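Probable ribosomal RNA small subunit methyltransferase (Thermus thermophilus, PDB 3DMF) probably transfers methyl groups from S-adenosylmethionine to a base of small-subunit ribosomal RNA. Local coordinates at residues V303-F308 / F337-P342. Residues are numbered along the deposited sequence; the frame is centred on the assembly and turned at random.
Sequences VTNPPF and FLVSNP. With SAM (S-adenosylmethionine), chain H.
N305 lays its CB and CG against V339 CG1, 3.7 Å from CB, while its amide lies between the V339 methyl and the cofactor methyl CE. With CG anti to the backbone N (chi1 -178°), ND2 meets the hydroxyl of S216 in a hydrogen bond, and the N305 backbone O lies 3.2 Å from the transferable methyl CE of S-adenosylmethionine. N305 begins the NPPF sequence, the signature motif of N6- and N2-type methyltransferases; N305, F308 and N341 bind guanosine. Replacing N305 by alanine is likely to leave the S216 hydroxyl without its amide partner and to remove the CG contact with V339. Further out, N341 brings ND2 over one face of the F308 ring, 3.5 Å from CD1 and offset toward the rim, the amide plane standing 78° from the ring. A water lies 2.9 Å from both P306 O and V339 O, bridging the segments where they diverge. Behind this site the strands run parallel: T304 N hydrogen-bonds to F337 O (3.0 Å) and V339 N to T304 O (3.1 Å). Beside T304 CG2, L338 CD1 also packs on P306 CG at 3.8 Å. Strands 299-304 and 334-340 are central neighbours in the Rossmann-like sheet; helix 317-329 and Y346 of helix 346-354 cover the T304 and L338 face, and helix 214-227 covers V303 and F337.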
loop_
_atom_site.group_PDB
_atom_site.type_symbol
_atom_site.label_atom_id
_atom_site.label_comp_id
_atom_site.label_asym_id
_atom_site.label_seq_id
_atom_site.Cartn_x
_atom_site.Cartn_y
_atom_site.Cartn_z
ATOM N N VAL A 303 5.185 4.718 -16.857
ATOM C CA VAL A 303 6.164 3.745 -16.355
ATOM C C VAL A 303 5.601 3.030 -15.155
ATOM O O VAL A 303 4.822 3.617 -14.405
ATOM C CB VAL A 303 7.537 4.394 -15.964
ATOM C CG1 VAL A 303 8.204 5.014 -17.172
ATOM C CG2 VAL A 303 7.382 5.395 -14.823
ATOM N N THR A 304 5.999 1.775 -14.972
ATOM C CA THR A 304 5.585 1.043 -13.782
ATOM C C THR A 304 6.472 -0.144 -13.461
ATOM O O THR A 304 6.863 -0.901 -14.353
ATOM C CB THR A 304 4.091 0.591 -13.872
ATOM O OG1 THR A 304 3.687 0.022 -12.616
ATOM C CG2 THR A 304 3.835 -0.450 -15.007
ATOM N N ASN A 305 6.799 -0.254 -12.174
ATOM C CA ASN A 305 7.212 -1.519 -11.565
ATOM C C ASN A 305 5.997 -1.978 -10.732
ATOM O O ASN A 305 5.824 -1.520 -9.599
ATOM C CB ASN A 305 8.461 -1.326 -10.694
ATOM C CG ASN A 305 8.941 -2.614 -10.096
ATOM O OD1 ASN A 305 8.269 -3.641 -10.213
ATOM N ND2 ASN A 305 10.113 -2.589 -9.456
ATOM N N PRO A 306 5.116 -2.825 -11.303
ATOM C CA PRO A 306 3.856 -3.146 -10.616
ATOM C C PRO A 306 4.054 -4.047 -9.416
ATOM O O PRO A 306 5.070 -4.753 -9.331
ATOM C CB PRO A 306 3.018 -3.872 -11.700
ATOM C CG PRO A 306 3.734 -3.709 -12.949
ATOM C CD PRO A 306 5.194 -3.477 -12.620
ATOM N N PRO A 307 3.077 -4.067 -8.501
ATOM C CA PRO A 307 3.156 -4.988 -7.373
ATOM C C PRO A 307 3.081 -6.434 -7.861
ATOM O O PRO A 307 2.571 -6.701 -8.964
ATOM C CB PRO A 307 1.908 -4.640 -6.550
ATOM C CG PRO A 307 0.978 -4.021 -7.496
ATOM C CD PRO A 307 1.815 -3.305 -8.517
ATOM N N PHE A 308 3.609 -7.346 -7.052
ATOM C CA PHE A 308 3.580 -8.783 -7.367
ATOM C C PHE A 308 3.507 -9.589 -6.091
ATOM O O PHE A 308 3.943 -9.128 -5.036
ATOM C CB PHE A 308 4.800 -9.209 -8.192
ATOM C CG PHE A 308 6.124 -8.840 -7.569
ATOM C CD1 PHE A 308 6.818 -9.747 -6.777
ATOM C CD2 PHE A 308 6.674 -7.568 -7.776
ATOM C CE1 PHE A 308 8.053 -9.405 -6.201
ATOM C CE2 PHE A 308 7.901 -7.218 -7.197
ATOM C CZ PHE A 308 8.584 -8.142 -6.411
ATOM N N PHE A 337 6.350 1.641 -20.365
ATOM C CA PHE A 337 7.438 0.763 -19.914
ATOM C C PHE A 337 6.963 0.053 -18.658
ATOM O O PHE A 337 6.488 0.705 -17.717
ATOM C CB PHE A 337 8.688 1.560 -19.545
ATOM C CG PHE A 337 9.339 2.266 -20.696
ATOM C CD1 PHE A 337 10.438 1.697 -21.334
ATOM C CD2 PHE A 337 8.882 3.512 -21.129
ATOM C CE1 PHE A 337 11.052 2.330 -22.389
ATOM C CE2 PHE A 337 9.516 4.167 -22.197
ATOM C CZ PHE A 337 10.596 3.565 -22.820
ATOM N N LEU A 338 7.123 -1.274 -18.633
ATOM C CA LEU A 338 6.740 -2.087 -17.481
ATOM C C LEU A 338 7.868 -3.051 -17.195
ATOM O O LEU A 338 8.447 -3.621 -18.121
ATOM C CB LEU A 338 5.451 -2.861 -17.768
ATOM C CG LEU A 338 4.909 -3.831 -16.710
ATOM C CD1 LEU A 338 3.406 -3.896 -16.770
ATOM C CD2 LEU A 338 5.518 -5.226 -16.926
ATOM N N VAL A 339 8.191 -3.219 -15.913
ATOM C CA VAL A 339 9.233 -4.174 -15.511
ATOM C C VAL A 339 8.639 -5.240 -14.605
ATOM O O VAL A 339 7.835 -4.943 -13.712
ATOM C CB VAL A 339 10.487 -3.473 -14.881
ATOM C CG1 VAL A 339 10.180 -2.861 -13.543
ATOM C CG2 VAL A 339 11.686 -4.472 -14.731
ATOM N N SER A 340 9.027 -6.495 -14.849
ATOM C CA SER A 340 8.550 -7.563 -14.002
ATOM C C SER A 340 9.474 -8.761 -13.918
ATOM O O SER A 340 10.479 -8.866 -14.625
ATOM C CB SER A 340 7.128 -7.981 -14.388
ATOM O OG SER A 340 7.118 -8.990 -15.369
ATOM N N ASN A 341 9.116 -9.656 -13.012
ATOM C CA ASN A 341 9.774 -10.938 -12.923
ATOM C C ASN A 341 9.626 -11.660 -14.269
ATOM O O ASN A 341 8.615 -11.503 -14.965
ATOM C CB ASN A 341 9.191 -11.715 -11.745
ATOM C CG ASN A 341 9.360 -10.962 -10.419
ATOM O OD1 ASN A 341 10.318 -10.190 -10.244
ATOM N ND2 ASN A 341 8.426 -11.163 -9.491
ATOM N N PRO A 342 10.666 -12.395 -14.685
ATOM C CA PRO A 342 10.672 -12.888 -16.060
ATOM C C PRO A 342 9.510 -13.787 -16.494
ATOM O O PRO A 342 9.268 -13.904 -17.687
ATOM C CB PRO A 342 11.996 -13.667 -16.142
ATOM C CG PRO A 342 12.862 -13.008 -15.102
ATOM C CD PRO A 342 11.912 -12.740 -13.980
HETATM N N SAM H . 7.781 2.573 -8.322
HETATM C CA SAM H . 8.428 2.156 -7.037
HETATM C C SAM H . 9.789 1.530 -7.327
HETATM O O SAM H . 10.030 1.195 -8.482
HETATM O OXT SAM H . 10.584 1.358 -6.415
HETATM C CB SAM H . 7.596 1.137 -6.254
HETATM C CG SAM H . 7.294 -0.163 -7.016
HETATM S SD SAM H . 6.438 -1.415 -6.013
HETATM C CE SAM H . 6.863 -2.935 -6.906
HETATM C "C5'" SAM H . 4.704 -1.251 -6.520
HETATM C "C4'" SAM H . 3.994 -0.064 -5.862
HETATM O "O4'" SAM H . 2.619 -0.167 -6.242
HETATM C "C3'" SAM H . 4.076 -0.016 -4.324
HETATM O "O3'" SAM H . 4.594 1.220 -3.918
HETATM C "C2'" SAM H . 2.609 -0.207 -3.927
HETATM O "O2'" SAM H . 2.227 0.341 -2.661
HETATM C "C1'" SAM H . 1.904 0.365 -5.144
HETATM N N9 SAM H . 0.490 -0.032 -5.233
HETATM C C8 SAM H . -0.118 -1.190 -4.801
HETATM N N7 SAM H . -1.448 -1.113 -5.101
HETATM C C5 SAM H . -1.678 0.084 -5.699
HETATM C C6 SAM H . -2.830 0.704 -6.180
HETATM N N6 SAM H . -4.053 0.172 -6.095
HETATM N N1 SAM H . -2.687 1.946 -6.753
HETATM C C2 SAM H . -1.488 2.603 -6.830
HETATM N N3 SAM H . -0.330 2.025 -6.325
HETATM C C4 SAM H . -0.464 0.767 -5.788
HETATM O O HOH W 1 6.845 -6.049 -11.237
#